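Local coordinates for uncharacterized protein (Bacteroides uniformis, PDB 4IYK) that is of unknown function but may bind carbohydrate, and has two domains of the DUF3823 family, at residues 139-144 with 199-204. Numbering follows the deposited sequence.
Sequences IQLFAF and FRIGAL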
loop_
_atom_site.group_PDB
_atom_site.type_symbol
_atom_site.label_atom_id
_atom_site.label_comp_id
_atom_site.label_asym_id
_atom_site.label_seq_id
_atom_site.Cartn_x
_atom_site.Cartn_y
_atom_site.Cartn_z
ATOM N N ILE A 139 -8.574 -7.866 -6.653
ATOM C CA ILE A 139 -7.176 -8.331 -6.621
ATOM C C ILE A 139 -6.546 -7.911 -7.961
ATOM O O ILE A 139 -7.217 -7.921 -9.012
ATOM C CB ILE A 139 -6.925 -9.831 -6.265
ATOM C CG1 ILE A 139 -7.662 -10.795 -7.226
ATOM C CG2 ILE A 139 -7.241 -10.108 -4.780
ATOM C CD1 ILE A 139 -7.134 -12.257 -7.255
ATOM N N GLN A 140 -5.277 -7.477 -7.909
ATOM C CA GLN A 140 -4.605 -7.012 -9.100
ATOM C C GLN A 140 -3.107 -7.128 -8.983
ATOM O O GLN A 140 -2.527 -6.898 -7.908
ATOM C CB GLN A 140 -4.994 -5.546 -9.400
ATOM C CG GLN A 140 -4.481 -5.038 -10.754
ATOM C CD GLN A 140 -5.262 -3.853 -11.250
ATOM O OE1 GLN A 140 -6.152 -3.337 -10.592
ATOM N NE2 GLN A 140 -4.889 -3.345 -12.381
ATOM N N LEU A 141 -2.482 -7.485 -10.124
ATOM C CA LEU A 141 -1.044 -7.529 -10.285
ATOM C C LEU A 141 -0.652 -6.263 -11.030
ATOM O O LEU A 141 -0.819 -6.177 -12.251
ATOM C CB LEU A 141 -0.565 -8.822 -11.005
ATOM C CG LEU A 141 0.959 -8.973 -11.206
ATOM C CD1 LEU A 141 1.724 -8.917 -9.861
ATOM C CD2 LEU A 141 1.288 -10.282 -11.953
ATOM N N PHE A 142 -0.202 -5.241 -10.277
ATOM C CA PHE A 142 0.197 -3.974 -10.886
ATOM C C PHE A 142 1.578 -4.085 -11.476
ATOM O O PHE A 142 2.431 -4.770 -10.919
ATOM C CB PHE A 142 0.126 -2.812 -9.881
ATOM C CG PHE A 142 -1.266 -2.585 -9.345
ATOM C CD1 PHE A 142 -2.219 -1.893 -10.099
ATOM C CD2 PHE A 142 -1.651 -3.114 -8.110
ATOM C CE1 PHE A 142 -3.508 -1.670 -9.591
ATOM C CE2 PHE A 142 -2.945 -2.897 -7.606
ATOM C CZ PHE A 142 -3.870 -2.195 -8.361
ATOM N N ALA A 143 1.808 -3.391 -12.591
ATOM C CA ALA A 143 3.112 -3.336 -13.249
ATOM C C ALA A 143 3.515 -1.899 -13.615
ATOM O O ALA A 143 2.673 -1.112 -14.072
ATOM C CB ALA A 143 3.093 -4.205 -14.512
ATOM N N PHE A 144 4.817 -1.562 -13.454
ATOM C CA PHE A 144 5.355 -0.260 -13.883
ATOM C C PHE A 144 6.868 -0.343 -14.169
ATOM O O PHE A 144 7.534 -1.267 -13.709
ATOM C CB PHE A 144 5.056 0.879 -12.879
ATOM C CG PHE A 144 4.970 2.219 -13.573
ATOM C CD1 PHE A 144 3.915 2.508 -14.445
ATOM C CD2 PHE A 144 5.964 3.180 -13.391
ATOM C CE1 PHE A 144 3.837 3.749 -15.084
ATOM C CE2 PHE A 144 5.897 4.415 -14.050
ATOM C CZ PHE A 144 4.848 4.689 -14.904
ATOM N N PHE A 199 6.647 -5.346 -10.293
ATOM C CA PHE A 199 5.324 -5.970 -10.179
ATOM C C PHE A 199 4.905 -5.944 -8.727
ATOM O O PHE A 199 5.741 -6.118 -7.830
ATOM C CB PHE A 199 5.339 -7.407 -10.750
ATOM C CG PHE A 199 5.708 -7.451 -12.212
ATOM C CD1 PHE A 199 4.727 -7.348 -13.200
ATOM C CD2 PHE A 199 7.040 -7.507 -12.608
ATOM C CE1 PHE A 199 5.076 -7.324 -14.559
ATOM C CE2 PHE A 199 7.387 -7.498 -13.965
ATOM C CZ PHE A 199 6.405 -7.393 -14.932
ATOM N N ARG A 200 3.636 -5.661 -8.489
ATOM C CA ARG A 200 3.139 -5.549 -7.120
ATOM C C ARG A 200 1.728 -6.091 -6.995
ATOM O O ARG A 200 0.793 -5.611 -7.649
ATOM C CB ARG A 200 3.193 -4.080 -6.665
ATOM C CG ARG A 200 3.143 -3.866 -5.147
ATOM C CD ARG A 200 3.033 -2.373 -4.877
ATOM N NE ARG A 200 3.299 -2.016 -3.476
ATOM C CZ ARG A 200 3.077 -0.810 -2.956
ATOM N NH1 ARG A 200 2.596 0.163 -3.708
ATOM N NH2 ARG A 200 3.343 -0.571 -1.681
ATOM N N ILE A 201 1.571 -7.107 -6.147
ATOM C CA ILE A 201 0.252 -7.676 -5.855
ATOM C C ILE A 201 -0.492 -6.672 -4.973
ATOM O O ILE A 201 0.065 -6.263 -3.958
ATOM C CB ILE A 201 0.364 -9.042 -5.117
ATOM C CG1 ILE A 201 1.056 -10.102 -5.976
ATOM C CG2 ILE A 201 -1.044 -9.531 -4.600
ATOM C CD1 ILE A 201 1.722 -11.239 -5.152
ATOM N N GLY A 202 -1.722 -6.336 -5.346
ATOM C CA GLY A 202 -2.614 -5.488 -4.573
ATOM C C GLY A 202 -3.936 -6.184 -4.261
ATOM O O GLY A 202 -4.425 -6.993 -5.054
ATOM N N ALA A 203 -4.538 -5.857 -3.120
ATOM C CA ALA A 203 -5.843 -6.389 -2.721
ATOM C C ALA A 203 -6.650 -5.279 -2.108
ATOM O O ALA A 203 -6.187 -4.629 -1.174
ATOM C CB ALA A 203 -5.699 -7.551 -1.743
ATOM N N LEU A 204 -7.831 -5.027 -2.687
ATOM C CA LEU A 204 -8.755 -3.980 -2.269
ATOM C C LEU A 204 -9.895 -4.583 -1.437
ATOM O O LEU A 204 -10.685 -5.399 -1.924
ATOM C CB LEU A 204 -9.303 -3.190 -3.490
ATOM C CG LEU A 204 -10.216 -1.974 -3.161
ATOM C CD1 LEU A 204 -9.445 -0.876 -2.419
ATOM C CD2 LEU A 204 -10.884 -1.408 -4.450
#
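Phe142 and Gly202 sit diagonally across two antiparallel strands, and the side chain of Phe142 can be followed from one strand to the other. Its CB already lies 3.6 Å from Arg200 O. With CG anti to the carbonyl carbon and beside the backbone N (chi1 -61°), the ring leans toward 199-204: CG and CD2 pass the same carbonyl oxygen, CD2 at 3.5 Å, and CE2 reaches Gly202 CA at 4.0 Å. Both neighbours lie at the ring edge, near its plane, where the bare glycine backbone leaves room for it. Gln140 CG, from the same strand, lies over one face, offset toward the rim, and beyond the pair His215 meets the ring edge-to-face.

Beneath this runs a ladder of four backbone hydrogen bonds. Gln140 and Gly202 form one hydrogen-bonded pair and Phe142 and Arg200 the next; the straightest link is Gly202 N to Gln140 O, 2.7 Å with 165° at the hydrogen. CA-H...O contacts supplement the ladder, the shortest joining Phe199 CA to Phe142 O at 3.2 Å. These are adjacent strands of the C-terminal domain, which belongs to the E-set clan of immunoglobulin-like beta sandwiches.

Ile139, Leu141, Ala143, Phe199, Ile201 and Ala203 share one face of the sheet, and all of them but Ala143 pack against strands 107-117, 120-129 and 178-183. There Leu141 CD1 settles between Phe199 CB (4.0 Å) and Ile201 CG1 (4.1 Å), while Ala143 CB approaches Phe199 CE1 obliquely. On the Phe142 face Arg200 extends away from 139-144; its guanidinium hydrogen-bonds through NH1 to Ser32 O and Val149 O and makes a cation-pi contact with Tyr217.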